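Local coordinates for protein alpha,alpha-trehalose-phosphate synthase (UDP-forming) (PDB 5TVG) that belongs to glycosyltransferase family 20, enzymes of the two-domain GT-B fold, and here holds uridine-5'-diphosphate and a magnesium ion, at residues A61-R66 against Y72-L77; A105-Q110 against V175-D180; E288-G293 against D421-A426; E380-Q385 against A436-N441. One frame throughout, in Å; residues are numbered along the deposited sequence. Where two conformers were deposited one is given.

The four contacts divide between the two lobes of a GT-B protein. Contacts 1 and 2 lie in the N-terminal lobe, their centres about 30 Å apart; contacts 3 and 4 lie in the C-terminal lobe, about 22 Å apart between centres. Contact 4 reaches both uridine-5'-diphosphate, through Glu380, and magnesium, through Gln385. Contact 3 stays clear of the metal, with the side chain of Leu423 about 14 Å from it, yet it touches contact 4, where Arg425 and Arg437 converge on Glu433. Within the chain contacts 2 and 3 are about 24 Å apart at their nearest atoms; between subunits a long, weak ion pair links Arg109 to Asp421 of the second subunit.

Contact 1: residues A61-R66 against Y72-L77; sequences APAVRR and YATLGL
Tyr72 N donates to Arg65 O over 2.7 Å, the shortest of four backbone hydrogen bonds joining 61-66 to 72-77, and does so almost straight, at 173°. Arg65 N bonds in return to Tyr72 O at 2.9 Å, completing one antiparallel hydrogen-bonded pair; Ala63 and Thr74 form the next. Between them Val64 and Ala73 are a non-hydrogen-bonded pair, and Ala73 CA turns its hydrogen to Ala63 O, 3.3 Å away. Arg65 and Tyr72 share a face of the sheet. A bend at chi3 (78°) lays the guanidinium flat over the tyrosine ring, with the two planes only 8° apart. CZ of Arg65 stands 4.0 Å from the centroid of the Tyr72 ring, while NH2 of Arg65 sits toward the rim, 3.6 Å from CG of Tyr72, so a cation-pi attraction accompanies the stack. NH2 also has a weak hydrogen bond to Ala20 O. Near the other end, Pro62 CB packs 3.8 Å from Leu75 CG, the two side chains lying side by side, and both residues touch Gln125 of helix 109-127. Strands 63-67 and 70-77 thus form a beta hairpin at the margin of the mixed sheet of the N-terminal GT-B domain, with 63-67 outermost within the chain.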
# COMPACT_ATOMS: atom_id res chain seq x y z
N ALA A 61 -8.98 -6.98 -44.05
CA ALA A 61 -8.03 -7.98 -44.49
C ALA A 61 -6.66 -7.65 -43.92
O ALA A 61 -6.44 -6.54 -43.44
CB ALA A 61 -7.96 -8.04 -46.02
N PRO A 62 -5.74 -8.62 -43.90
CA PRO A 62 -4.38 -8.34 -43.45
C PRO A 62 -3.57 -7.54 -44.46
O PRO A 62 -3.82 -7.58 -45.67
CB PRO A 62 -3.78 -9.74 -43.25
CG PRO A 62 -4.57 -10.61 -44.06
CD PRO A 62 -5.95 -10.07 -44.08
N ALA A 63 -2.61 -6.78 -43.95
CA ALA A 63 -1.63 -6.11 -44.79
C ALA A 63 -0.53 -7.10 -45.17
O ALA A 63 0.03 -7.79 -44.31
CB ALA A 63 -1.06 -4.89 -44.06
N VAL A 64 -0.25 -7.21 -46.47
CA VAL A 64 0.66 -8.23 -47.00
C VAL A 64 1.90 -7.52 -47.54
O VAL A 64 1.82 -6.80 -48.54
CB VAL A 64 -0.03 -9.06 -48.09
CG1 VAL A 64 0.98 -9.94 -48.81
CG2 VAL A 64 -1.17 -9.87 -47.47
N ARG A 65 3.03 -7.71 -46.87
CA ARG A 65 4.33 -7.16 -47.26
C ARG A 65 5.30 -8.30 -47.56
O ARG A 65 5.34 -9.29 -46.83
CB ARG A 65 4.90 -6.26 -46.14
CG ARG A 65 6.42 -6.23 -46.05
CD ARG A 65 6.96 -5.30 -44.96
NE ARG A 65 6.87 -5.85 -43.60
CZ ARG A 65 7.90 -6.38 -42.92
NH1 ARG A 65 9.11 -6.44 -43.47
NH2 ARG A 65 7.71 -6.85 -41.69
N ARG A 66 6.03 -8.17 -48.67
CA ARG A 66 6.99 -9.17 -49.15
C ARG A 66 8.42 -8.66 -48.99
O ARG A 66 8.75 -7.58 -49.47
CB ARG A 66 6.73 -9.51 -50.61
N TYR A 72 4.95 -11.30 -45.06
CA TYR A 72 4.47 -10.92 -43.73
C TYR A 72 3.02 -10.48 -43.88
O TYR A 72 2.73 -9.50 -44.57
CB TYR A 72 5.33 -9.79 -43.14
CG TYR A 72 6.80 -10.12 -43.00
CD1 TYR A 72 7.67 -9.99 -44.08
CD2 TYR A 72 7.33 -10.53 -41.79
CE1 TYR A 72 9.03 -10.28 -43.95
CE2 TYR A 72 8.68 -10.82 -41.64
CZ TYR A 72 9.53 -10.70 -42.72
OH TYR A 72 10.87 -11.00 -42.56
N ALA A 73 2.10 -11.19 -43.22
CA ALA A 73 0.68 -10.89 -43.31
C ALA A 73 0.20 -10.50 -41.92
O ALA A 73 0.14 -11.36 -41.03
CB ALA A 73 -0.10 -12.07 -43.87
N THR A 74 -0.10 -9.20 -41.71
CA THR A 74 -0.40 -8.70 -40.37
C THR A 74 -1.75 -7.99 -40.28
O THR A 74 -2.30 -7.47 -41.26
CB THR A 74 0.69 -7.74 -39.84
OG1 THR A 74 0.81 -6.62 -40.71
CG2 THR A 74 2.05 -8.46 -39.73
N LEU A 75 -2.23 -7.92 -39.04
CA LEU A 75 -3.53 -7.36 -38.71
C LEU A 75 -3.40 -6.55 -37.43
O LEU A 75 -2.61 -6.89 -36.54
CB LEU A 75 -4.59 -8.46 -38.49
CG LEU A 75 -5.11 -9.20 -39.69
CD1 LEU A 75 -5.67 -10.52 -39.23
CD2 LEU A 75 -6.21 -8.35 -40.41
N GLY A 76 -4.21 -5.49 -37.33
CA GLY A 76 -4.30 -4.73 -36.10
C GLY A 76 -5.38 -5.30 -35.22
O GLY A 76 -6.15 -6.16 -35.66
N LEU A 77 -5.42 -4.85 -33.96
CA LEU A 77 -6.47 -5.25 -33.04
C LEU A 77 -7.18 -4.02 -32.49
O LEU A 77 -6.58 -2.97 -32.28
CB LEU A 77 -5.92 -6.06 -31.85
CG LEU A 77 -5.30 -7.45 -32.07
CD1 LEU A 77 -4.72 -8.01 -30.75
CD2 LEU A 77 -6.31 -8.40 -32.68

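Contact 2: residues A105-Q110 against V175-D180; sequences ARFDRQ and VVPPHD
Ala105 and Val175 start two segments that run in broadly the same direction and come closest near Phe107 and Val176, whose CA atoms are 7.2 Å apart against 8.0 Å for those of Ala105 and Val175; beyond, they diverge into their helices. The segment 175-180 makes a type I beta turn from Val176 to His179, with a weak bond from His179 N to Val176 O, and this turn presents the two consecutive prolines to Phe107. With CG anti to the backbone N (chi1 179°), the phenylalanine ring reaches toward the prolines. Pro177 lies over one of its faces: CG of Pro177 is 3.4 Å from CG of Phe107 and 3.8 Å from the ring centroid, 26° off the ring normal, a CH-pi contact displaced toward the rim. Pro178 approaches obliquely, bringing its CD to 3.6 Å from Phe107 CE1. Both segments belong to the N-terminal domain of the GT-B fold, where they lead into helices 109-127 and 179-186. Asp108 is the N-cap of the first helix, its OD1 accepting weakly from Gln110 N at 3.0 Å and also from Glu111 N; Pro178 holds the N-cap position of the second. Ala105 CB meets Val175 CG1 more loosely, at 4.3 Å. Beyond these residues comes the second subunit, whose Tyr414 packs on Phe107 and Val175 and whose Asp415 packs on Pro177.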
# COMPACT_ATOMS: atom_id res chain seq x y z
N ALA A 105 -3.08 -14.54 -10.30
CA ALA A 105 -3.99 -14.84 -11.40
C ALA A 105 -5.35 -14.19 -11.21
O ALA A 105 -5.88 -14.14 -10.10
CB ALA A 105 -4.16 -16.35 -11.55
N ARG A 106 -5.92 -13.67 -12.30
CA ARG A 106 -7.24 -13.04 -12.28
C ARG A 106 -8.04 -13.50 -13.49
O ARG A 106 -7.75 -13.08 -14.61
CB ARG A 106 -7.17 -11.51 -12.28
CG ARG A 106 -6.04 -10.89 -11.49
CD ARG A 106 -6.35 -10.79 -10.01
NE ARG A 106 -5.27 -10.08 -9.33
CZ ARG A 106 -4.41 -10.64 -8.50
NH1 ARG A 106 -4.52 -11.93 -8.20
NH2 ARG A 106 -3.45 -9.92 -7.95
N PHE A 107 -9.02 -14.37 -13.28
CA PHE A 107 -9.89 -14.79 -14.37
C PHE A 107 -11.10 -13.86 -14.50
O PHE A 107 -11.70 -13.44 -13.51
CB PHE A 107 -10.38 -16.22 -14.17
CG PHE A 107 -11.30 -16.70 -15.26
CD1 PHE A 107 -10.81 -17.00 -16.51
CD2 PHE A 107 -12.65 -16.84 -15.04
CE1 PHE A 107 -11.65 -17.43 -17.52
CE2 PHE A 107 -13.48 -17.28 -16.03
CZ PHE A 107 -12.97 -17.59 -17.28
N ASP A 108 -11.47 -13.57 -15.75
CA ASP A 108 -12.71 -12.86 -16.05
C ASP A 108 -13.35 -13.44 -17.31
O ASP A 108 -12.69 -13.53 -18.35
CB ASP A 108 -12.47 -11.36 -16.24
CG ASP A 108 -13.77 -10.61 -16.53
OD1 ASP A 108 -14.18 -10.53 -17.71
OD2 ASP A 108 -14.39 -10.16 -15.56
N ARG A 109 -14.64 -13.76 -17.22
CA ARG A 109 -15.32 -14.47 -18.31
C ARG A 109 -15.30 -13.70 -19.62
O ARG A 109 -15.12 -14.30 -20.68
CB ARG A 109 -16.76 -14.78 -17.93
CG ARG A 109 -16.84 -15.99 -17.10
CD ARG A 109 -18.24 -16.39 -16.75
NE ARG A 109 -18.16 -17.67 -16.06
CZ ARG A 109 -19.18 -18.27 -15.48
NH1 ARG A 109 -20.40 -17.76 -15.59
NH2 ARG A 109 -18.98 -19.44 -14.87
N GLN A 110 -15.53 -12.38 -19.57
CA GLN A 110 -15.59 -11.58 -20.79
C GLN A 110 -14.23 -11.54 -21.48
O GLN A 110 -14.13 -11.66 -22.71
CB GLN A 110 -16.09 -10.14 -20.48
CG GLN A 110 -17.60 -10.02 -20.11
CD GLN A 110 -18.09 -8.58 -19.80
OE1 GLN A 110 -17.37 -7.58 -19.97
NE2 GLN A 110 -19.33 -8.48 -19.33
N VAL A 175 -5.89 -23.84 -11.77
CA VAL A 175 -6.21 -22.50 -11.30
C VAL A 175 -6.87 -21.70 -12.42
O VAL A 175 -7.74 -20.85 -12.16
CB VAL A 175 -4.93 -21.83 -10.74
CG1 VAL A 175 -5.16 -20.35 -10.45
CG2 VAL A 175 -4.49 -22.51 -9.45
N VAL A 176 -6.50 -21.97 -13.66
CA VAL A 176 -7.17 -21.40 -14.83
C VAL A 176 -8.54 -22.05 -15.00
O VAL A 176 -8.62 -23.26 -15.28
CB VAL A 176 -6.35 -21.64 -16.12
CG1 VAL A 176 -7.11 -21.06 -17.34
CG2 VAL A 176 -4.93 -21.05 -16.00
N PRO A 177 -9.65 -21.32 -14.87
CA PRO A 177 -10.96 -21.98 -14.86
C PRO A 177 -11.24 -22.77 -16.13
O PRO A 177 -11.73 -23.90 -16.04
CB PRO A 177 -11.94 -20.81 -14.67
CG PRO A 177 -11.09 -19.82 -13.81
CD PRO A 177 -9.71 -19.93 -14.36
N PRO A 178 -10.93 -22.26 -17.34
CA PRO A 178 -11.20 -23.10 -18.52
C PRO A 178 -10.10 -24.11 -18.88
O PRO A 178 -9.90 -24.39 -20.07
CB PRO A 178 -11.39 -22.07 -19.65
CG PRO A 178 -10.53 -20.97 -19.28
CD PRO A 178 -10.64 -20.86 -17.75
N HIS A 179 -9.43 -24.69 -17.87
CA HIS A 179 -8.28 -25.55 -18.14
C HIS A 179 -8.66 -26.73 -19.06
O HIS A 179 -7.96 -27.00 -20.04
CB HIS A 179 -7.68 -26.05 -16.82
CG HIS A 179 -8.66 -26.69 -15.89
ND1 HIS A 179 -8.97 -28.04 -15.94
CD2 HIS A 179 -9.41 -26.17 -14.88
CE1 HIS A 179 -9.85 -28.33 -14.99
NE2 HIS A 179 -10.15 -27.21 -14.35
N ASP A 180 -9.81 -27.36 -18.81
CA ASP A 180 -10.20 -28.53 -19.58
C ASP A 180 -10.42 -28.18 -21.04
O ASP A 180 -9.97 -28.92 -21.94
CB ASP A 180 -11.47 -29.15 -18.98
CG ASP A 180 -11.96 -30.36 -19.79
OD1 ASP A 180 -11.34 -31.45 -19.70
OD2 ASP A 180 -12.97 -30.22 -20.51

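Contact 3: residues E288-G293 against D421-A426; sequences ERMLAG and DALARA. With GOL (glycerol), chain N.
Met290 carries the direct contact through its sulfur, which lies against the backbone and the CB atoms of the facing helix. SD of Met290 is 3.6 Å from Leu423 CB and also rests near Ala424. The methionine leaves its helix with CG anti to the backbone N (chi1 -170°), and with chi2 also near anti this extended chain carries SD to Leu423, whose side chain runs roughly perpendicular to it. Ala420 and Leu427 of helix 416-428 also touch Met290, as does Trp297 from a loop, so apolar side chains flank Met290 from its neighbouring helix and a loop. Helices 280-293 and 416-428 both belong to the C-terminal GT-B domain, which is built on a six-stranded parallel sheet; Ala422 and Ala426 pack on strand 409-411. A glycerol, probably from the crystallisation liquor, bridges the two segments. Its O1 donates to Met290 O at 3.1 Å and its C1 lies 3.8 Å from Ala424 CB; its O2 is placed so near Asp421 OD1 that the length of that bond is doubtful. Farther out, helix 280-293 is held from its other side by Glu288, whose OE2 makes salt bridges to Arg330 and Arg334 of helix 315-335. On helix 416-428, Arg425 pairs with Glu433, while OD2 of Asp421 has a long, weak ion pair with Arg109 of the second subunit.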
# COMPACT_ATOMS: atom_id res chain seq x y z
N GLU A 288 22.44 -7.77 -1.53
CA GLU A 288 22.56 -7.06 -0.27
C GLU A 288 23.08 -7.99 0.83
O GLU A 288 24.02 -7.66 1.56
CB GLU A 288 21.20 -6.46 0.10
CG GLU A 288 21.19 -5.79 1.47
CD GLU A 288 19.81 -5.50 1.99
OE1 GLU A 288 18.83 -6.10 1.48
OE2 GLU A 288 19.70 -4.72 2.95
N ARG A 289 22.49 -9.19 0.93
CA ARG A 289 22.94 -10.14 1.93
C ARG A 289 24.41 -10.49 1.74
O ARG A 289 25.17 -10.56 2.70
CB ARG A 289 22.11 -11.41 1.87
CG ARG A 289 22.49 -12.44 2.93
CD ARG A 289 21.60 -13.64 2.82
NE ARG A 289 20.23 -13.31 3.15
CZ ARG A 289 19.66 -13.55 4.32
NH1 ARG A 289 20.37 -14.15 5.29
NH2 ARG A 289 18.39 -13.21 4.50
N MET A 290 24.86 -10.62 0.49
CA MET A 290 26.29 -10.89 0.29
C MET A 290 27.14 -9.72 0.77
O MET A 290 28.19 -9.93 1.39
CB MET A 290 26.60 -11.15 -1.17
CG MET A 290 28.01 -11.66 -1.35
SD MET A 290 28.70 -11.35 -2.99
CE MET A 290 28.98 -9.58 -2.89
N LEU A 291 26.73 -8.48 0.45
CA LEU A 291 27.48 -7.33 0.92
C LEU A 291 27.47 -7.23 2.44
O LEU A 291 28.49 -6.88 3.06
CB LEU A 291 26.93 -6.05 0.31
CG LEU A 291 27.03 -5.85 -1.19
CD1 LEU A 291 26.37 -4.49 -1.50
CD2 LEU A 291 28.47 -5.91 -1.65
N ALA A 292 26.33 -7.53 3.08
CA ALA A 292 26.28 -7.49 4.54
C ALA A 292 27.17 -8.57 5.13
O ALA A 292 27.85 -8.34 6.13
CB ALA A 292 24.87 -7.67 5.07
N GLY A 293 27.18 -9.77 4.53
CA GLY A 293 27.96 -10.84 5.12
C GLY A 293 29.42 -10.77 4.77
O GLY A 293 30.24 -11.31 5.52
N ASP A 421 25.93 -16.74 -0.98
CA ASP A 421 27.11 -17.60 -0.99
C ASP A 421 27.56 -17.91 -2.42
O ASP A 421 28.76 -17.87 -2.73
CB ASP A 421 26.81 -18.90 -0.23
CG ASP A 421 26.65 -18.69 1.26
OD1 ASP A 421 27.10 -17.64 1.77
OD2 ASP A 421 26.08 -19.59 1.92
N ALA A 422 26.60 -18.17 -3.33
CA ALA A 422 26.94 -18.47 -4.72
C ALA A 422 27.60 -17.28 -5.40
O ALA A 422 28.56 -17.44 -6.15
CB ALA A 422 25.69 -18.91 -5.49
N LEU A 423 27.12 -16.07 -5.11
CA LEU A 423 27.76 -14.86 -5.64
C LEU A 423 29.22 -14.77 -5.19
O LEU A 423 30.11 -14.45 -5.99
CB LEU A 423 26.98 -13.63 -5.18
CG LEU A 423 25.69 -13.28 -5.88
CD1 LEU A 423 25.05 -12.05 -5.21
CD2 LEU A 423 25.93 -13.04 -7.42
N ALA A 424 29.47 -14.96 -3.89
CA ALA A 424 30.83 -14.92 -3.38
C ALA A 424 31.68 -16.03 -3.99
O ALA A 424 32.84 -15.82 -4.38
CB ALA A 424 30.83 -15.02 -1.84
N ARG A 425 31.12 -17.23 -4.07
CA ARG A 425 31.83 -18.35 -4.69
C ARG A 425 32.14 -18.04 -6.17
O ARG A 425 33.23 -18.32 -6.67
CB ARG A 425 30.97 -19.60 -4.57
CG ARG A 425 31.45 -20.78 -5.42
CD ARG A 425 32.37 -21.72 -4.63
NE ARG A 425 32.33 -23.05 -5.21
CZ ARG A 425 33.17 -23.51 -6.15
NH1 ARG A 425 34.18 -22.77 -6.60
NH2 ARG A 425 32.97 -24.73 -6.62
N ALA A 426 31.18 -17.43 -6.87
CA ALA A 426 31.42 -17.07 -8.27
C ALA A 426 32.54 -16.04 -8.38
O ALA A 426 33.40 -16.12 -9.27
CB ALA A 426 30.13 -16.58 -8.91
C1 GOL N . 29.50 -13.95 1.54
O1 GOL N . 28.67 -12.94 2.05
C2 GOL N . 29.02 -15.30 2.05
O2 GOL N . 27.61 -15.28 1.91
C3 GOL N . 29.43 -15.46 3.52
O3 GOL N . 29.43 -16.80 4.01

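Contact 4: residues E380-Q385 against A436-N441; sequences EYVASQ and ARHEEN. With MG (magnesium ion), chain O; UDP (uridine-5'-diphosphate), chain I.
His438 turns the edge of its ring toward Val382, whose O lies near the ring plane, 3.0 Å from CE1 of His438. The imidazole and the valine side chain run antiparallel alongside each other, and CG1 of Val382 lies 3.8 Å from His438 ND1. Asn441, one helical turn on, stands nearly square to the valine, with its CB 3.8 Å from Val382 CG1; its OD1 is bonded to Gly407 N. Gln385 brings CB to 3.5 Å from His438 CE1, then bends at chi2 (-54°), carrying its amide away with its plane 79° from that of the imidazole. There OE1 of Gln385 binds the magnesium ion at 2.2 Å, alongside Arg360 O and Ser362 O. NE2 of Gln385 donates to Tyr381 O at 3.2 Å and also to Phe359 O. At the other end of 380-385, Glu380 accepts from both ribose hydroxyls of uridine-5'-diphosphate, OE2 from O2' at 2.6 Å and OE1 from O3', while Arg352 forms a salt bridge to OE1. With two carbonyl acceptors taking its N-H groups and the metal on its oxygen, the Gln385 amide can hardly be flipped, and the ion would probably polarise its carbonyl.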
# COMPACT_ATOMS: atom_id res chain seq x y z
N GLU A 380 23.02 -16.92 -23.59
CA GLU A 380 23.75 -15.81 -24.21
C GLU A 380 24.90 -15.38 -23.34
O GLU A 380 25.98 -15.04 -23.84
CB GLU A 380 22.80 -14.61 -24.46
CG GLU A 380 21.74 -14.87 -25.54
CD GLU A 380 20.63 -13.80 -25.53
OE1 GLU A 380 19.77 -13.85 -26.41
OE2 GLU A 380 20.60 -12.94 -24.61
N TYR A 381 24.69 -15.41 -22.02
CA TYR A 381 25.78 -15.03 -21.13
C TYR A 381 26.97 -15.97 -21.31
O TYR A 381 28.12 -15.52 -21.41
CB TYR A 381 25.30 -15.04 -19.65
CG TYR A 381 26.43 -14.63 -18.73
CD1 TYR A 381 26.68 -13.29 -18.46
CD2 TYR A 381 27.29 -15.58 -18.19
CE1 TYR A 381 27.74 -12.90 -17.64
CE2 TYR A 381 28.36 -15.20 -17.37
CZ TYR A 381 28.58 -13.86 -17.11
OH TYR A 381 29.65 -13.49 -16.29
N VAL A 382 26.72 -17.28 -21.33
CA VAL A 382 27.84 -18.23 -21.51
C VAL A 382 28.54 -17.96 -22.83
O VAL A 382 29.77 -17.84 -22.89
CB VAL A 382 27.33 -19.68 -21.44
CG1 VAL A 382 28.39 -20.66 -21.96
CG2 VAL A 382 26.85 -20.01 -20.01
N ALA A 383 27.76 -17.77 -23.91
CA ALA A 383 28.35 -17.64 -25.24
C ALA A 383 29.18 -16.38 -25.40
O ALA A 383 30.06 -16.34 -26.28
CB ALA A 383 27.28 -17.63 -26.32
N SER A 384 28.93 -15.35 -24.59
CA SER A 384 29.66 -14.10 -24.74
C SER A 384 31.06 -14.18 -24.17
O SER A 384 31.88 -13.30 -24.45
CB SER A 384 28.91 -12.95 -24.05
OG SER A 384 27.62 -12.75 -24.61
N GLN A 385 31.34 -15.19 -23.34
CA GLN A 385 32.55 -15.14 -22.53
C GLN A 385 33.79 -15.40 -23.37
O GLN A 385 33.77 -16.16 -24.33
CB GLN A 385 32.50 -16.13 -21.36
CG GLN A 385 31.37 -15.87 -20.35
CD GLN A 385 31.39 -14.45 -19.81
OE1 GLN A 385 32.37 -14.02 -19.18
NE2 GLN A 385 30.33 -13.69 -20.10
N ALA A 436 36.61 -24.97 -16.88
CA ALA A 436 35.98 -26.29 -16.99
C ALA A 436 34.47 -26.15 -17.08
O ALA A 436 33.81 -26.78 -17.93
CB ALA A 436 36.39 -27.19 -15.82
N ARG A 437 33.90 -25.30 -16.22
CA ARG A 437 32.46 -25.06 -16.23
C ARG A 437 32.03 -24.38 -17.52
O ARG A 437 30.97 -24.69 -18.06
CB ARG A 437 32.06 -24.19 -15.03
CG ARG A 437 32.20 -24.88 -13.64
CD ARG A 437 31.89 -23.89 -12.48
NE ARG A 437 31.79 -24.54 -11.18
CZ ARG A 437 30.66 -25.02 -10.67
NH1 ARG A 437 29.53 -24.93 -11.35
NH2 ARG A 437 30.67 -25.61 -9.48
N HIS A 438 32.82 -23.43 -17.99
CA HIS A 438 32.44 -22.71 -19.20
C HIS A 438 32.44 -23.62 -20.43
O HIS A 438 31.48 -23.60 -21.22
CB HIS A 438 33.39 -21.54 -19.40
CG HIS A 438 33.16 -20.82 -20.68
ND1 HIS A 438 32.04 -20.05 -20.91
CD2 HIS A 438 33.86 -20.82 -21.83
CE1 HIS A 438 32.09 -19.56 -22.13
NE2 HIS A 438 33.19 -20.02 -22.71
N GLU A 439 33.48 -24.45 -20.59
CA GLU A 439 33.58 -25.35 -21.74
C GLU A 439 32.47 -26.40 -21.71
O GLU A 439 31.90 -26.74 -22.77
CB GLU A 439 34.95 -26.03 -21.78
CG GLU A 439 36.12 -25.10 -22.13
CD GLU A 439 35.97 -24.40 -23.50
OE1 GLU A 439 35.44 -25.03 -24.45
OE2 GLU A 439 36.35 -23.22 -23.62
N GLU A 440 32.11 -26.89 -20.53
CA GLU A 440 30.98 -27.81 -20.44
C GLU A 440 29.70 -27.13 -20.91
O GLU A 440 28.96 -27.69 -21.73
CB GLU A 440 30.81 -28.36 -19.03
CG GLU A 440 29.60 -29.30 -18.89
CD GLU A 440 29.37 -29.68 -17.44
OE1 GLU A 440 30.32 -29.49 -16.66
OE2 GLU A 440 28.26 -30.10 -17.05
N ASN A 441 29.43 -25.91 -20.43
CA ASN A 441 28.24 -25.23 -20.90
C ASN A 441 28.34 -24.88 -22.39
O ASN A 441 27.35 -25.00 -23.14
CB ASN A 441 28.00 -23.96 -20.07
CG ASN A 441 27.45 -24.25 -18.69
OD1 ASN A 441 26.92 -25.33 -18.44
ND2 ASN A 441 27.56 -23.26 -17.78
MG MG O . 33.42 -12.15 -18.67
N1 UDP I . 16.89 -8.75 -24.62
C2 UDP I . 17.41 -7.70 -25.37
N3 UDP I . 17.41 -6.48 -24.75
C4 UDP I . 16.95 -6.19 -23.48
C5 UDP I . 16.42 -7.32 -22.76
C6 UDP I . 16.40 -8.54 -23.35
O2 UDP I . 17.85 -7.86 -26.50
O4 UDP I . 17.01 -5.01 -23.07
C1' UDP I . 16.86 -10.08 -25.26
C2' UDP I . 17.86 -11.11 -24.73
O2' UDP I . 19.05 -10.99 -25.49
C3' UDP I . 17.16 -12.42 -25.09
C4' UDP I . 15.70 -12.07 -24.87
O4' UDP I . 15.58 -10.65 -25.07
O3' UDP I . 17.43 -12.91 -26.39
C5' UDP I . 15.24 -12.37 -23.47
O5' UDP I . 14.68 -13.67 -23.57
PA UDP I . 14.70 -14.67 -22.37
O1A UDP I . 14.42 -16.02 -22.95
O2A UDP I . 15.97 -14.52 -21.54
O3A UDP I . 13.48 -14.22 -21.45
PB UDP I . 12.12 -13.56 -21.93
O1B UDP I . 11.80 -14.26 -23.25
O2B UDP I . 11.08 -14.12 -20.97
O3B UDP I . 12.20 -12.07 -21.97
O HOH W 1 35.44 -12.87 -17.28